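Local coordinates for response regulator CheY-like protein (Mesorhizobium loti, PDB 3SNK) that probably forms the CheY-like receiver domain of a longer pilus assembly protein that may bind and hydrolyse ATP, at residues 60-65 / 89-94. Numbering follows the deposited sequence.
Sequences PGIVIL and PLIAVS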
loop_
_atom_site.group_PDB
_atom_site.type_symbol
_atom_site.label_atom_id
_atom_site.label_comp_id
_atom_site.label_asym_id
_atom_site.label_seq_id
_atom_site.Cartn_x
_atom_site.Cartn_y
_atom_site.Cartn_z
ATOM N N PRO A 60 1.261 12.704 0.485
ATOM C CA PRO A 60 1.662 11.332 0.095
ATOM C C PRO A 60 2.250 11.238 -1.314
ATOM O O PRO A 60 1.879 11.983 -2.215
ATOM C CB PRO A 60 0.368 10.516 0.204
ATOM C CG PRO A 60 -0.741 11.540 0.051
ATOM C CD PRO A 60 -0.205 12.809 0.669
ATOM N N GLY A 61 3.229 10.362 -1.439
ATOM C CA GLY A 61 3.903 10.064 -2.687
ATOM C C GLY A 61 3.444 8.710 -3.181
ATOM O O GLY A 61 3.049 8.581 -4.336
ATOM N N ILE A 62 3.477 7.703 -2.293
ATOM C CA ILE A 62 3.117 6.307 -2.559
ATOM C C ILE A 62 2.395 5.741 -1.376
ATOM O O ILE A 62 2.787 6.000 -0.239
ATOM C CB ILE A 62 4.394 5.425 -2.848
ATOM C CG1 ILE A 62 5.191 5.917 -4.047
ATOM C CG2 ILE A 62 4.057 3.931 -3.008
ATOM C CD1 ILE A 62 6.661 5.669 -3.883
ATOM N N VAL A 63 1.410 4.887 -1.641
ATOM C CA VAL A 63 0.698 4.125 -0.629
ATOM C C VAL A 63 1.029 2.644 -0.825
ATOM O O VAL A 63 1.044 2.157 -1.957
ATOM C CB VAL A 63 -0.829 4.383 -0.665
ATOM C CG1 VAL A 63 -1.591 3.413 0.232
ATOM C CG2 VAL A 63 -1.130 5.806 -0.247
ATOM N N ILE A 64 1.294 1.933 0.264
ATOM C CA ILE A 64 1.510 0.486 0.229
ATOM C C ILE A 64 0.421 -0.112 1.072
ATOM O O ILE A 64 0.303 0.185 2.274
ATOM C CB ILE A 64 2.917 0.012 0.621
ATOM C CG1 ILE A 64 3.966 0.630 -0.326
ATOM C CG2 ILE A 64 2.992 -1.534 0.592
ATOM C CD1 ILE A 64 5.387 0.507 0.125
ATOM N N LEU A 65 -0.426 -0.896 0.432
ATOM C CA LEU A 65 -1.565 -1.438 1.143
ATOM C C LEU A 65 -1.458 -2.962 1.217
ATOM O O LEU A 65 -1.468 -3.651 0.201
ATOM C CB LEU A 65 -2.882 -0.968 0.491
ATOM C CG LEU A 65 -4.199 -1.478 1.088
ATOM C CD1 LEU A 65 -4.410 -0.968 2.527
ATOM C CD2 LEU A 65 -5.361 -1.084 0.205
ATOM N N PRO A 89 0.300 6.705 -6.543
ATOM C CA PRO A 89 0.464 5.270 -6.824
ATOM C C PRO A 89 0.140 4.422 -5.602
ATOM O O PRO A 89 0.456 4.782 -4.450
ATOM C CB PRO A 89 1.953 5.132 -7.192
ATOM C CG PRO A 89 2.388 6.515 -7.561
ATOM C CD PRO A 89 1.569 7.442 -6.733
ATOM N N LEU A 90 -0.506 3.286 -5.862
ATOM C CA LEU A 90 -0.900 2.356 -4.839
ATOM C C LEU A 90 -0.263 1.016 -5.127
ATOM O O LEU A 90 -0.376 0.489 -6.241
ATOM C CB LEU A 90 -2.448 2.263 -4.787
ATOM C CG LEU A 90 -3.073 1.106 -3.959
ATOM C CD1 LEU A 90 -2.770 1.264 -2.501
ATOM C CD2 LEU A 90 -4.617 1.088 -4.121
ATOM N N ILE A 91 0.470 0.499 -4.155
ATOM C CA ILE A 91 1.105 -0.815 -4.314
ATOM C C ILE A 91 0.302 -1.751 -3.460
ATOM O O ILE A 91 0.183 -1.520 -2.252
ATOM C CB ILE A 91 2.626 -0.826 -4.019
ATOM C CG1 ILE A 91 3.364 0.043 -5.052
ATOM C CG2 ILE A 91 3.175 -2.271 -4.037
ATOM C CD1 ILE A 91 4.770 0.508 -4.616
ATOM N N ALA A 92 -0.311 -2.761 -4.090
ATOM C CA ALA A 92 -1.124 -3.713 -3.335
ATOM C C ALA A 92 -0.339 -4.981 -3.075
ATOM O O ALA A 92 0.319 -5.511 -3.967
ATOM C CB ALA A 92 -2.408 -4.027 -4.078
ATOM N N VAL A 93 -0.386 -5.441 -1.817
ATOM C CA VAL A 93 0.243 -6.674 -1.380
ATOM C C VAL A 93 -0.877 -7.534 -0.828
ATOM O O VAL A 93 -1.661 -7.093 0.023
ATOM C CB VAL A 93 1.409 -6.479 -0.362
ATOM C CG1 VAL A 93 2.133 -7.801 -0.095
ATOM C CG2 VAL A 93 2.391 -5.416 -0.843
ATOM N N SER A 94 -0.972 -8.756 -1.326
ATOM C CA SER A 94 -1.986 -9.667 -0.833
ATOM C C SER A 94 -1.535 -11.090 -0.985
ATOM O O SER A 94 -0.580 -11.377 -1.712
ATOM C CB SER A 94 -3.298 -9.458 -1.594
ATOM O OG SER A 94 -3.247 -10.050 -2.884
#
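V63 and L65 each give both their N-H and their C=O to the strand 90-94 side, the ladder expected of parallel strands, whose directions differ by 13°. V63 N donates to P89 O at 3.0 Å and V63 O accepts I91 N at 2.8 Å; L65 N then reaches I91 O at 2.8 Å and L65 O takes V93 N at 2.9 Å. All four are nearly straight at hydrogen, 167° or more. Three carbonyls gain a second, CA-H...O contact, from L90 to V63 O, I64 to I91 O and A92 to L65 O.

On the face of V63, L65, L90 and A92, L90 carries the apolar contact: with CG anti to the backbone N (chi1 168°), its CD1 reaches both V63 CG1 and L65 CB, each at 3.7 Å. On the other face I62 CG2 meets I91 CD1 at 3.8 Å, while I64 and I91 run side by side and I64 CG2 looks across to V93 CG2 at 4.2 Å.

These are adjacent inner strands, 62-68 being the middle one of the 2-1-3-4-5 receiver-like sheet, linked by the beta-alpha-beta crossover through helix 78-82. Strand 15-20 bonds the other edge of strand 62-68; helices 24-36 and 120-129 pack against I64, with I62 and I91 also on the latter.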